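Putative transcription regulator (PDB 3COL) is a putative transcription regulator of the TetR family that probably binds DNA through an N-terminal helix-turn-helix domain. Local coordinates at residues D59-R64 / Q111-L116; K14-V19 / L49-K54; F160-T165 / G183-M188; D84-I89 / M188-M193. All coordinates share one frame; numbering follows the deposited sequence. Where two conformers were deposited one is given.

How the contacts relate
Contact 2 lies within the probable DNA-binding domain. Contact 1 joins what is probably the last helix of that domain to the helical body, and contacts 3 and 4 lie farther along the body, away from that domain. Contacts 1 and 2 have centres about 13 Å apart and meet directly: Arg64 NH1 forms a salt bridge of 2.8 Å with Asp17 OD1. Contacts 3 and 4 have centres about 12 Å apart, share Met188 and both use helix 182-193. The two pairs lie on opposite sides of the chain's centre. Contacts 2 and 4 are farthest apart, with centres about 38 Å from each other. Contacts 1, 3 and 4 also touch the second subunit; contact 2 does not.

Contact 1: residues D59-R64 / Q111-L116; sequences DSVYAR and QQIKAL
Val61 and Tyr62 on helix 54-67 pack on Ile113 and Lys114 of helix 106-117. In the TetR family the last helix of the DNA-binding domain joins it to the regulatory body, and helix 54-67 fits that place. The two short helical segments run at 130° to each other, with their axes 10.4 Å apart at closest approach. Val61 makes the looser touch, Val61 CG1 to Ile113 CD1 at 4.4 Å. It is buried and also packs on Val19 of helix 11-26 and on Ile109.

Tyr62 carries most of the contact. Its CG lies anti to the backbone N (chi1 -170°), which swings the ring across to the facing helix. Ile113 meets the root of the ring, with Ile113 CG2 3.8 Å from Tyr62 CD1. Ile113 CD1 reaches back to Tyr62 N, also at 3.8 Å. Both Ile113 and Lys114 approach the ring obliquely. Farther out, Lys114 CG lies 3.8 Å from Tyr62 CE1. The inner end of the contact is therefore apolar, and its outer end is lined by the methylenes of an exposed lysine. The lysine chain passes slantwise across the outer end of the phenol, and its bend at chi3 (140°) sets CE near the oxygen. Lys114 CE sits 3.2 Å from Tyr62 OH, and Lys114 NZ lies at 3.7 Å from the same oxygen.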
loop_
_atom_site.group_PDB
_atom_site.type_symbol
_atom_site.label_atom_id
_atom_site.label_comp_id
_atom_site.label_asym_id
_atom_site.label_seq_id
_atom_site.Cartn_x
_atom_site.Cartn_y
_atom_site.Cartn_z
ATOM N N ASP A 59 -0.450 -19.188 -3.607
ATOM C CA ASP A 59 0.988 -19.116 -3.739
ATOM C C ASP A 59 1.370 -19.045 -5.212
ATOM O O ASP A 59 2.320 -18.369 -5.562
ATOM C CB ASP A 59 1.688 -20.323 -3.098
ATOM C CG ASP A 59 1.634 -20.305 -1.568
ATOM O OD1 ASP A 59 1.155 -19.298 -0.992
ATOM O OD2 ASP A 59 2.052 -21.316 -0.950
ATOM N N SER A 60 0.625 -19.778 -6.057
ATOM C CA SER A 60 0.878 -19.816 -7.508
ATOM C C SER A 60 0.666 -18.444 -8.151
ATOM O O SER A 60 1.501 -17.967 -8.933
ATOM C CB SER A 60 0.015 -20.880 -8.182
ATOM O OG SER A 60 0.217 -20.877 -9.593
ATOM N N VAL A 61 -0.434 -17.796 -7.801
ATOM C CA VAL A 61 -0.690 -16.440 -8.269
ATOM C C VAL A 61 0.319 -15.427 -7.695
ATOM O O VAL A 61 0.771 -14.516 -8.408
ATOM C CB VAL A 61 -2.155 -16.000 -7.999
ATOM C CG1 VAL A 61 -2.344 -14.520 -8.346
ATOM C CG2 VAL A 61 -3.131 -16.918 -8.796
ATOM N N TYR A 62 0.658 -15.567 -6.421
ATOM C CA TYR A 62 1.738 -14.726 -5.847
ATOM C C TYR A 62 3.029 -14.802 -6.692
ATOM O O TYR A 62 3.555 -13.758 -7.110
ATOM C CB TYR A 62 2.019 -15.053 -4.382
ATOM C CG TYR A 62 2.963 -14.028 -3.719
ATOM C CD1 TYR A 62 2.523 -12.753 -3.417
ATOM C CD2 TYR A 62 4.295 -14.354 -3.439
ATOM C CE1 TYR A 62 3.365 -11.823 -2.843
ATOM C CE2 TYR A 62 5.153 -13.430 -2.870
ATOM C CZ TYR A 62 4.679 -12.168 -2.576
ATOM O OH TYR A 62 5.528 -11.242 -2.005
ATOM N N ALA A 63 3.511 -16.024 -6.967
ATOM C CA ALA A 63 4.759 -16.207 -7.689
ATOM C C ALA A 63 4.654 -15.726 -9.148
ATOM O O ALA A 63 5.602 -15.163 -9.667
ATOM C CB ALA A 63 5.231 -17.671 -7.623
ATOM N N ARG A 64 3.503 -15.952 -9.794
ATOM C CA ARG A 64 3.241 -15.418 -11.126
ATOM C C ARG A 64 3.362 -13.896 -11.195
ATOM O O ARG A 64 4.093 -13.368 -12.056
ATOM C CB ARG A 64 1.846 -15.809 -11.622
ATOM C CG ARG A 64 1.612 -15.507 -13.115
ATOM C CD ARG A 64 0.198 -15.816 -13.548
ATOM N NE ARG A 64 -0.780 -14.872 -13.011
ATOM C CZ ARG A 64 -2.056 -14.839 -13.407
ATOM N NH1 ARG A 64 -2.485 -15.698 -14.338
ATOM N NH2 ARG A 64 -2.898 -13.950 -12.875
ATOM N N GLN A 111 -0.014 -7.083 -3.118
ATOM C CA GLN A 111 -0.204 -6.392 -1.863
ATOM C C GLN A 111 -1.246 -7.103 -1.017
ATOM O O GLN A 111 -1.060 -7.300 0.205
ATOM C CB GLN A 111 -0.603 -4.940 -2.138
ATOM C CG GLN A 111 -1.150 -4.220 -0.906
ATOM C CD GLN A 111 -0.958 -2.730 -1.015
ATOM O OE1 GLN A 111 -1.734 -2.033 -1.689
ATOM N NE2 GLN A 111 0.087 -2.220 -0.358
ATOM N N GLN A 112 -2.348 -7.500 -1.650
ATOM C CA GLN A 112 -3.414 -8.221 -0.947
ATOM C C GLN A 112 -2.950 -9.554 -0.377
ATOM O O GLN A 112 -3.275 -9.886 0.764
ATOM C CB GLN A 112 -4.612 -8.470 -1.870
ATOM C CG GLN A 112 -5.702 -7.420 -1.786
ATOM C CD GLN A 112 -6.747 -7.591 -2.866
ATOM O OE1 GLN A 112 -6.426 -7.611 -4.058
ATOM N NE2 GLN A 112 -8.006 -7.688 -2.463
ATOM N N ILE A 113 -2.222 -10.325 -1.182
ATOM C CA ILE A 113 -1.693 -11.622 -0.730
ATOM C C ILE A 113 -0.708 -11.397 0.428
ATOM O O ILE A 113 -0.803 -12.057 1.454
ATOM C CB ILE A 113 -1.031 -12.425 -1.872
ATOM C CG1 ILE A 113 -2.076 -12.743 -2.949
ATOM C CG2 ILE A 113 -0.427 -13.721 -1.310
ATOM C CD1 ILE A 113 -1.532 -13.451 -4.170
ATOM N N LYS A 114 0.210 -10.444 0.258
ATOM C CA LYS A 114 1.147 -10.078 1.319
ATOM C C LYS A 114 0.470 -9.670 2.637
ATOM O O LYS A 114 0.876 -10.116 3.720
ATOM C CB LYS A 114 2.098 -8.994 0.822
ATOM C CG LYS A 114 3.349 -9.550 0.206
ATOM C CD LYS A 114 4.251 -8.441 -0.296
ATOM C CE LYS A 114 5.729 -8.788 0.004
ATOM N NZ LYS A 114 6.777 -8.015 -0.796
ATOM N N ALA A 115 -0.572 -8.851 2.553
ATOM C CA ALA A 115 -1.352 -8.446 3.741
ATOM C C ALA A 115 -1.902 -9.626 4.545
ATOM O O ALA A 115 -1.937 -9.576 5.772
ATOM C CB ALA A 115 -2.484 -7.495 3.346
ATOM N N LEU A 116 -2.319 -10.687 3.855
ATOM C CA LEU A 116 -2.921 -11.862 4.503
ATOM C C LEU A 116 -1.899 -12.838 5.117
ATOM O O LEU A 116 -2.193 -13.517 6.123
ATOM C CB LEU A 116 -3.841 -12.608 3.532
ATOM C CG LEU A 116 -4.774 -13.635 4.167
ATOM C CD1 LEU A 116 -6.185 -13.063 4.281
ATOM C CD2 LEU A 116 -4.769 -14.952 3.376
#

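Contact 2: residues K14-V19 / L49-K54; sequences KIQDAV and LYFKNK
Gln16, which touches Phe51 across this contact, has its amide NE2 in a probable hydrogen bond to Ser60 OG of helix 54-67. Ser60 also packs on the Phe51 ring, so one serine meets both sides of the contact. The aliphatic part of Gln16 faces the ring more loosely, with Gln16 CG 4.3 Å from Phe51 CZ.

Ile15 makes the closer approach. Its CG2 branch lies 3.5 Å from Phe51 CE2 and 3.9 Å from Phe51 CD2. The two side chains lie alongside, pointing opposite ways, and the methyl meets the ring obliquely. With CG1 held beside the backbone nitrogen (chi1 -69°), it is the CG2 branch that turns to the phenyl. Phe51 comes from the loop between helix 44-48 and helix 54-67. That loop follows the probable recognition helix of the TetR-type helix-turn-helix domain, and Asn53 then caps helix 54-67 by accepting from Ala56 N.

Ile15 also packs on Val36 and Ile42, and Phe51 on Leu57. The buried ring thus ties the loop to helix 11-26 by apolar packing. No hydrogen bond crosses between the two segments, so the hold depends on fit, with the amide of Gln16 directed to Ser60.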
loop_
_atom_site.group_PDB
_atom_site.type_symbol
_atom_site.label_atom_id
_atom_site.label_comp_id
_atom_site.label_asym_id
_atom_site.label_seq_id
_atom_site.Cartn_x
_atom_site.Cartn_y
_atom_site.Cartn_z
ATOM N N LYS A 14 -5.849 -20.525 -16.940
ATOM C CA LYS A 14 -7.271 -20.302 -16.627
ATOM C C LYS A 14 -7.535 -20.353 -15.132
ATOM O O LYS A 14 -8.294 -19.533 -14.593
ATOM C CB LYS A 14 -8.166 -21.333 -17.330
ATOM C CG LYS A 14 -8.295 -21.109 -18.843
ATOM C CD LYS A 14 -9.085 -19.823 -19.117
ATOM C CE LYS A 14 -8.822 -19.229 -20.506
ATOM N NZ LYS A 14 -9.808 -18.144 -20.800
ATOM N N ILE A 15 -6.912 -21.315 -14.464
ATOM C CA ILE A 15 -7.031 -21.406 -13.002
ATOM C C ILE A 15 -6.402 -20.241 -12.243
ATOM O O ILE A 15 -7.029 -19.671 -11.343
ATOM C CB ILE A 15 -6.520 -22.756 -12.482
ATOM C CG1 ILE A 15 -7.485 -23.886 -12.920
ATOM C CG2 ILE A 15 -6.445 -22.712 -10.984
ATOM C CD1 ILE A 15 -6.873 -25.264 -12.907
ATOM N N GLN A 16 -5.170 -19.872 -12.607
ATOM C CA GLN A 16 -4.531 -18.717 -12.014
ATOM C C GLN A 16 -5.315 -17.411 -12.255
ATOM O O GLN A 16 -5.455 -16.588 -11.354
ATOM C CB GLN A 16 -3.128 -18.582 -12.582
ATOM C CG GLN A 16 -2.180 -19.702 -12.185
ATOM C CD GLN A 16 -0.843 -19.570 -12.905
ATOM O OE1 GLN A 16 -0.793 -19.418 -14.114
ATOM N NE2 GLN A 16 0.234 -19.603 -12.155
ATOM N N ASP A 17 -5.833 -17.230 -13.467
ATOM C CA ASP A 17 -6.666 -16.057 -13.765
ATOM C C ASP A 17 -7.894 -16.020 -12.868
ATOM O O ASP A 17 -8.254 -14.962 -12.354
ATOM C CB ASP A 17 -7.088 -16.039 -15.224
ATOM C CG ASP A 17 -5.963 -15.657 -16.146
ATOM O OD1 ASP A 17 -4.872 -15.247 -15.654
ATOM O OD2 ASP A 17 -6.178 -15.737 -17.370
ATOM N N ALA A 18 -8.531 -17.173 -12.683
ATOM C CA ALA A 18 -9.688 -17.283 -11.764
ATOM C C ALA A 18 -9.355 -16.914 -10.289
ATOM O O ALA A 18 -10.079 -16.156 -9.659
ATOM C CB ALA A 18 -10.252 -18.669 -11.832
ATOM N N VAL A 19 -8.253 -17.453 -9.755
ATOM C CA VAL A 19 -7.758 -17.094 -8.408
ATOM C C VAL A 19 -7.533 -15.588 -8.313
ATOM O O VAL A 19 -7.912 -14.973 -7.325
ATOM C CB VAL A 19 -6.431 -17.858 -8.049
ATOM C CG1 VAL A 19 -5.826 -17.398 -6.693
ATOM C CG2 VAL A 19 -6.670 -19.384 -8.032
ATOM N N LEU A 49 -5.602 -31.537 -9.867
ATOM C CA LEU A 49 -4.460 -32.140 -10.596
ATOM C C LEU A 49 -3.267 -31.205 -10.618
ATOM O O LEU A 49 -2.129 -31.640 -10.792
ATOM C CB LEU A 49 -4.827 -32.463 -12.049
ATOM C CG LEU A 49 -5.821 -33.569 -12.347
ATOM C CD1 LEU A 49 -6.133 -33.538 -13.853
ATOM C CD2 LEU A 49 -5.301 -34.940 -11.914
ATOM N N TYR A 50 -3.555 -29.916 -10.464
ATOM C CA TYR A 50 -2.572 -28.857 -10.654
ATOM C C TYR A 50 -2.190 -28.180 -9.343
ATOM O O TYR A 50 -1.050 -27.708 -9.208
ATOM C CB TYR A 50 -3.098 -27.837 -11.630
ATOM N N PHE A 51 -3.143 -28.121 -8.407
ATOM C CA PHE A 51 -2.970 -27.429 -7.117
ATOM C C PHE A 51 -3.602 -28.252 -5.993
ATOM O O PHE A 51 -4.767 -28.621 -6.077
ATOM C CB PHE A 51 -3.615 -26.014 -7.162
ATOM C CG PHE A 51 -3.107 -25.145 -8.303
ATOM C CD1 PHE A 51 -1.950 -24.397 -8.169
ATOM C CD2 PHE A 51 -3.783 -25.108 -9.527
ATOM C CE1 PHE A 51 -1.477 -23.621 -9.243
ATOM C CE2 PHE A 51 -3.326 -24.328 -10.581
ATOM C CZ PHE A 51 -2.177 -23.580 -10.432
ATOM N N LYS A 52 -2.877 -28.493 -4.917
ATOM C CA LYS A 52 -3.374 -29.420 -3.892
ATOM C C LYS A 52 -4.396 -28.827 -2.926
ATOM O O LYS A 52 -5.164 -29.559 -2.297
ATOM C CB LYS A 52 -2.229 -30.120 -3.145
ATOM C CG LYS A 52 -1.317 -29.233 -2.309
ATOM C CD LYS A 52 -0.457 -30.135 -1.330
ATOM C CE LYS A 52 0.677 -30.873 -2.070
ATOM N NZ LYS A 52 1.073 -32.191 -1.468
ATOM N N ASN A 53 -4.417 -27.502 -2.825
ATOM C CA ASN A 53 -5.337 -26.814 -1.881
ATOM C C ASN A 53 -5.383 -25.317 -2.114
ATOM O O ASN A 53 -4.680 -24.824 -2.984
ATOM C CB ASN A 53 -4.981 -27.157 -0.416
ATOM C CG ASN A 53 -3.534 -26.784 -0.023
ATOM O OD1 ASN A 53 -2.904 -25.918 -0.634
ATOM N ND2 ASN A 53 -3.013 -27.449 1.016
ATOM N N LYS A 54 -6.199 -24.611 -1.333
ATOM C CA LYS A 54 -6.395 -23.168 -1.442
ATOM C C LYS A 54 -5.053 -22.427 -1.341
ATOM O O LYS A 54 -4.775 -21.576 -2.163
ATOM C CB LYS A 54 -7.396 -22.691 -0.370
ATOM C CG LYS A 54 -7.303 -21.230 0.017
ATOM C CD LYS A 54 -8.178 -20.910 1.250
ATOM C CE LYS A 54 -8.253 -19.374 1.528
ATOM N NZ LYS A 54 -9.177 -19.093 2.748
#

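Contact 3: residues F160-T165 / G183-M188; sequences FSTIHT and GDIFQM
Thr162 meets Ile185 and Met188 through apolar side-chain contacts alone. One methyl does the touching: Thr162 CG2 lies 3.8 Å from Ile185 CG2 and 4.1 Å from Met188 SE, the selenium of a selenomethionine. On both Thr162 and Ile185 the CG2 branch stands opposite the residue's own backbone nitrogen, and this sets the two methyls against each other. The two side chains overlap flank to flank, each heading toward the other's backbone. Met188 comes in at a slant instead. Its chain runs extended as far as the selenium (chi2 174°), which brings SE beside the threonine methyl; the bend at chi3 then turns only CE. The backbones stay well apart, with 7.8 Å between Thr162 CA and Ile185 CA. Thr162 also packs on Ile189, one turn on from Ile185.

These segments belong to helix 152-171 and helix 182-193. In TetR-family dimers the last two long helices of each chain commonly build a four-helix bundle with their counterparts. The contacts here are consistent with that, since Ile185 also packs on Leu154 of the second subunit and Met188 on His155 of the second subunit.

No hydrogen bond crosses between the two segments. Thr162 OG1 is hydrogen-bonded to Val158 O, one turn earlier in its own helix, which leaves the CG2 methyl to make the closer contacts.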
loop_
_atom_site.group_PDB
_atom_site.type_symbol
_atom_site.label_atom_id
_atom_site.label_comp_id
_atom_site.label_asym_id
_atom_site.label_seq_id
_atom_site.Cartn_x
_atom_site.Cartn_y
_atom_site.Cartn_z
ATOM N N PHE A 160 7.348 0.984 -4.375
ATOM C CA PHE A 160 6.150 0.253 -4.721
ATOM C C PHE A 160 4.871 0.998 -4.448
ATOM O O PHE A 160 3.930 0.951 -5.267
ATOM C CB PHE A 160 6.170 -1.154 -4.087
ATOM C CG PHE A 160 7.002 -2.109 -4.883
ATOM C CD1 PHE A 160 6.407 -3.002 -5.752
ATOM C CD2 PHE A 160 8.406 -2.047 -4.828
ATOM C CE1 PHE A 160 7.190 -3.856 -6.516
ATOM C CE2 PHE A 160 9.178 -2.874 -5.582
ATOM C CZ PHE A 160 8.581 -3.778 -6.441
ATOM N N SER A 161 4.817 1.692 -3.308
ATOM C CA SER A 161 3.584 2.415 -2.927
ATOM C C SER A 161 3.255 3.569 -3.866
ATOM O O SER A 161 2.106 3.733 -4.265
ATOM C CB SER A 161 3.643 2.893 -1.484
ATOM O OG SER A 161 2.572 3.770 -1.208
ATOM N N THR A 162 4.275 4.335 -4.240
ATOM C CA THR A 162 4.139 5.473 -5.182
ATOM C C THR A 162 3.700 4.993 -6.579
ATOM O O THR A 162 2.793 5.565 -7.153
ATOM C CB THR A 162 5.457 6.280 -5.313
ATOM O OG1 THR A 162 5.832 6.759 -4.010
ATOM C CG2 THR A 162 5.331 7.488 -6.275
ATOM N N ILE A 163 4.358 3.948 -7.094
ATOM C CA ILE A 163 3.970 3.376 -8.367
ATOM C C ILE A 163 2.583 2.754 -8.298
ATOM O O ILE A 163 1.791 2.881 -9.228
ATOM C CB ILE A 163 5.047 2.385 -8.879
ATOM C CG1 ILE A 163 6.310 3.179 -9.278
ATOM C CG2 ILE A 163 4.496 1.518 -10.009
ATOM C CD1 ILE A 163 7.584 2.296 -9.510
ATOM N N HIS A 164 2.271 2.081 -7.194
ATOM C CA HIS A 164 0.967 1.474 -7.094
ATOM C C HIS A 164 -0.155 2.528 -7.114
ATOM O O HIS A 164 -1.100 2.374 -7.855
ATOM C CB HIS A 164 0.873 0.576 -5.859
ATOM C CG HIS A 164 -0.378 -0.227 -5.815
ATOM N ND1 HIS A 164 -0.951 -0.644 -4.640
ATOM C CD2 HIS A 164 -1.177 -0.686 -6.804
ATOM C CE1 HIS A 164 -2.058 -1.318 -4.906
ATOM N NE2 HIS A 164 -2.216 -1.355 -6.209
ATOM N N THR A 165 -0.031 3.581 -6.301
ATOM C CA THR A 165 -1.006 4.678 -6.239
ATOM C C THR A 165 -1.193 5.332 -7.614
ATOM O O THR A 165 -2.315 5.570 -8.057
ATOM C CB THR A 165 -0.610 5.738 -5.191
ATOM O OG1 THR A 165 -0.450 5.120 -3.899
ATOM C CG2 THR A 165 -1.681 6.817 -5.057
ATOM N N GLY A 183 9.895 10.439 -15.412
ATOM C CA GLY A 183 10.738 11.431 -14.790
ATOM C C GLY A 183 9.991 12.166 -13.669
ATOM O O GLY A 183 10.562 12.449 -12.623
ATOM N N ASP A 184 8.736 12.538 -13.904
ATOM C CA ASP A 184 7.965 13.251 -12.858
ATOM C C ASP A 184 7.788 12.394 -11.576
ATOM O O ASP A 184 7.964 12.889 -10.454
ATOM C CB ASP A 184 6.570 13.649 -13.349
ATOM C CG ASP A 184 6.608 14.623 -14.513
ATOM O OD1 ASP A 184 7.534 15.469 -14.572
ATOM O OD2 ASP A 184 5.700 14.526 -15.365
ATOM N N ILE A 185 7.393 11.135 -11.759
ATOM C CA ILE A 185 7.129 10.239 -10.638
ATOM C C ILE A 185 8.436 9.818 -9.959
ATOM O O ILE A 185 8.526 9.765 -8.717
ATOM C CB ILE A 185 6.353 8.993 -11.128
ATOM C CG1 ILE A 185 5.068 9.379 -11.888
ATOM C CG2 ILE A 185 6.101 8.001 -9.963
ATOM C CD1 ILE A 185 4.102 10.322 -11.090
ATOM N N PHE A 186 9.461 9.517 -10.768
ATOM C CA PHE A 186 10.780 9.127 -10.247
ATOM C C PHE A 186 11.409 10.269 -9.462
ATOM O O PHE A 186 12.185 10.021 -8.559
ATOM C CB PHE A 186 11.744 8.710 -11.375
ATOM C CG PHE A 186 13.066 8.132 -10.862
ATOM C CD1 PHE A 186 13.076 7.001 -10.032
ATOM C CD2 PHE A 186 14.271 8.705 -11.202
ATOM C CE1 PHE A 186 14.273 6.479 -9.547
ATOM C CE2 PHE A 186 15.474 8.178 -10.741
ATOM C CZ PHE A 186 15.479 7.077 -9.913
ATOM N N GLN A 187 11.088 11.524 -9.783
ATOM C CA GLN A 187 11.645 12.620 -8.968
ATOM C C GLN A 187 11.212 12.484 -7.468
ATOM O O GLN A 187 12.034 12.615 -6.539
ATOM C CB GLN A 187 11.278 13.978 -9.543
ATOM C CG GLN A 187 12.078 15.140 -8.928
ATOM C CD GLN A 187 11.476 16.488 -9.300
ATOM O OE1 GLN A 187 10.249 16.703 -9.185
ATOM N NE2 GLN A 187 12.313 17.382 -9.789
HETATM N N MSE A 188 9.940 12.191 -7.233
HETATM C CA MSE A 188 9.470 11.958 -5.849
HETATM C C MSE A 188 10.166 10.725 -5.195
HETATM O O MSE A 188 10.675 10.804 -4.079
HETATM C CB MSE A 188 7.952 11.810 -5.795
HETATM C CG MSE A 188 7.501 11.073 -4.499
HETATM SE SE MSE A 188 5.565 11.060 -4.329
HETATM C CE MSE A 188 5.216 12.825 -3.603
#

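Contact 4: residues D84-I89 / M188-M193; sequences DVTTRI and MIWDAM
Trp190 sets its indole against Thr86 and Ile89. The side chains of these two run roughly perpendicular to the tryptophan side chain, and their methyls come to the ring at a slant. A chi1 of -178° turns the indole away from its own backbone nitrogen and carries the six-membered ring out to helix 85-102. There the two residues divide the outer ring atoms between them. Thr86 CG2 lies 3.9 Å from Trp190 CZ2, while Ile89 CG2 lies 3.8 Å from Trp190 CZ3. Met193, a selenomethionine, meets Ile89 in another way: the two reach for each other tip to tip, with Met193 CE 3.8 Å from Ile89 CG2. One isoleucine branch thus touches both the indole and the selenomethionine.

The two helical segments run at 139° to each other, their axes 12.6 Å apart at closest approach. The long reach of Trp190 and Met193 spans much of that distance. The contact joins the start of helix 85-102 to the end of helix 182-193 in the helical body of this TetR-family protein. Asp84 is the N-cap of helix 85-102. Asp84 OD1 accepts from Thr87 OG1 at 2.6 Å, on the syn side but tilted out of the carboxylate plane, and OD2 takes weak bonds from Thr86 N and Thr87 N.

On helix 182-193 the Trp190 ring also meets Phe186, their planes at about 15°. No hydrogen bond crosses between the segments. The junction therefore rests on dispersion between methyl groups, selenomethionine and indole, and the polar cap belongs to helix 85-102 alone.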
loop_
_atom_site.group_PDB
_atom_site.type_symbol
_atom_site.label_atom_id
_atom_site.label_comp_id
_atom_site.label_asym_id
_atom_site.label_seq_id
_atom_site.Cartn_x
_atom_site.Cartn_y
_atom_site.Cartn_z
ATOM N N ASP A 84 27.361 1.568 -11.713
ATOM C CA ASP A 84 27.188 2.304 -10.475
ATOM C C ASP A 84 25.761 2.131 -9.930
ATOM O O ASP A 84 24.800 1.908 -10.684
ATOM C CB ASP A 84 27.565 3.767 -10.631
ATOM C CG ASP A 84 26.512 4.547 -11.317
ATOM O OD1 ASP A 84 26.415 4.431 -12.567
ATOM O OD2 ASP A 84 25.790 5.273 -10.601
ATOM N N VAL A 85 25.632 2.184 -8.607
ATOM C CA VAL A 85 24.354 1.848 -7.993
ATOM C C VAL A 85 23.235 2.794 -8.354
ATOM O O VAL A 85 22.077 2.396 -8.339
ATOM C CB VAL A 85 24.442 1.713 -6.455
ATOM C CG1 VAL A 85 25.285 0.507 -6.104
ATOM C CG2 VAL A 85 25.000 3.015 -5.797
ATOM N N THR A 86 23.574 4.050 -8.657
ATOM C CA THR A 86 22.587 5.093 -8.942
ATOM C C THR A 86 21.868 4.776 -10.224
ATOM O O THR A 86 20.627 4.927 -10.328
ATOM C CB THR A 86 23.259 6.533 -8.984
ATOM O OG1 THR A 86 23.641 6.895 -7.659
ATOM C CG2 THR A 86 22.308 7.616 -9.525
ATOM N N THR A 87 22.667 4.373 -11.217
ATOM C CA THR A 87 22.167 3.908 -12.511
ATOM C C THR A 87 21.269 2.641 -12.333
ATOM O O THR A 87 20.180 2.574 -12.891
ATOM C CB THR A 87 23.362 3.610 -13.467
ATOM O OG1 THR A 87 24.095 4.826 -13.678
ATOM C CG2 THR A 87 22.890 3.067 -14.831
ATOM N N ARG A 88 21.755 1.640 -11.597
ATOM C CA ARG A 88 20.997 0.405 -11.420
ATOM C C ARG A 88 19.686 0.619 -10.664
ATOM O O ARG A 88 18.709 -0.018 -10.988
ATOM C CB ARG A 88 21.833 -0.676 -10.697
ATOM C CG ARG A 88 22.976 -1.211 -11.539
ATOM C CD ARG A 88 23.619 -2.392 -10.820
ATOM N NE ARG A 88 24.699 -1.961 -9.942
ATOM C CZ ARG A 88 25.184 -2.674 -8.932
ATOM N NH1 ARG A 88 26.192 -2.182 -8.217
ATOM N NH2 ARG A 88 24.669 -3.863 -8.640
ATOM N N ILE A 89 19.674 1.483 -9.646
ATOM C CA ILE A 89 18.421 1.875 -8.975
ATOM C C ILE A 89 17.413 2.509 -9.963
ATOM O O ILE A 89 16.241 2.160 -9.970
ATOM C CB ILE A 89 18.674 2.777 -7.714
ATOM C CG1 ILE A 89 19.349 1.957 -6.628
ATOM C CG2 ILE A 89 17.310 3.349 -7.121
ATOM C CD1 ILE A 89 19.832 2.781 -5.447
HETATM N N MSE A 188 9.940 12.191 -7.233
HETATM C CA MSE A 188 9.470 11.958 -5.849
HETATM C C MSE A 188 10.166 10.725 -5.195
HETATM O O MSE A 188 10.675 10.804 -4.079
HETATM C CB MSE A 188 7.952 11.810 -5.795
HETATM C CG MSE A 188 7.501 11.073 -4.499
HETATM SE SE MSE A 188 5.565 11.060 -4.329
HETATM C CE MSE A 188 5.216 12.825 -3.603
ATOM N N ILE A 189 10.202 9.600 -5.910
ATOM C CA ILE A 189 10.775 8.347 -5.386
ATOM C C ILE A 189 12.268 8.463 -5.109
ATOM O O ILE A 189 12.737 8.037 -4.064
ATOM C CB ILE A 189 10.505 7.177 -6.353
ATOM C CG1 ILE A 189 8.989 6.881 -6.438
ATOM C CG2 ILE A 189 11.355 5.939 -5.991
ATOM C CD1 ILE A 189 8.633 5.966 -7.602
ATOM N N TRP A 190 13.003 9.051 -6.057
ATOM C CA TRP A 190 14.456 9.213 -5.919
ATOM C C TRP A 190 14.833 10.213 -4.828
ATOM O O TRP A 190 15.761 9.963 -4.061
ATOM C CB TRP A 190 15.134 9.589 -7.281
ATOM C CG TRP A 190 16.676 9.716 -7.208
ATOM C CD1 TRP A 190 17.430 10.821 -7.537
ATOM C CD2 TRP A 190 17.626 8.712 -6.764
ATOM N NE1 TRP A 190 18.759 10.561 -7.335
ATOM C CE2 TRP A 190 18.913 9.291 -6.847
ATOM C CE3 TRP A 190 17.503 7.391 -6.272
ATOM C CZ2 TRP A 190 20.079 8.586 -6.494
ATOM C CZ3 TRP A 190 18.647 6.698 -5.910
ATOM C CH2 TRP A 190 19.926 7.292 -6.016
ATOM N N ASP A 191 14.158 11.362 -4.779
ATOM C CA ASP A 191 14.307 12.288 -3.616
ATOM C C ASP A 191 14.075 11.582 -2.261
ATOM O O ASP A 191 14.835 11.792 -1.292
ATOM C CB ASP A 191 13.363 13.500 -3.717
ATOM C CG ASP A 191 13.769 14.464 -4.821
ATOM O OD1 ASP A 191 14.847 14.251 -5.398
ATOM O OD2 ASP A 191 13.018 15.424 -5.114
ATOM N N ALA A 192 12.999 10.796 -2.192
ATOM C CA ALA A 192 12.658 10.028 -0.955
ATOM C C ALA A 192 13.846 9.157 -0.561
ATOM O O ALA A 192 14.266 9.187 0.568
ATOM C CB ALA A 192 11.477 9.156 -1.192
HETATM N N MSE A 193 14.395 8.411 -1.518
HETATM C CA MSE A 193 15.497 7.465 -1.260
HETATM C C MSE A 193 16.891 8.084 -1.035
HETATM O O MSE A 193 17.661 7.590 -0.224
HETATM C CB MSE A 193 15.632 6.471 -2.438
HETATM C CG MSE A 193 14.375 5.618 -2.742
HETATM SE SE MSE A 193 14.625 4.558 -4.331
HETATM C CE MSE A 193 15.762 3.117 -3.648
#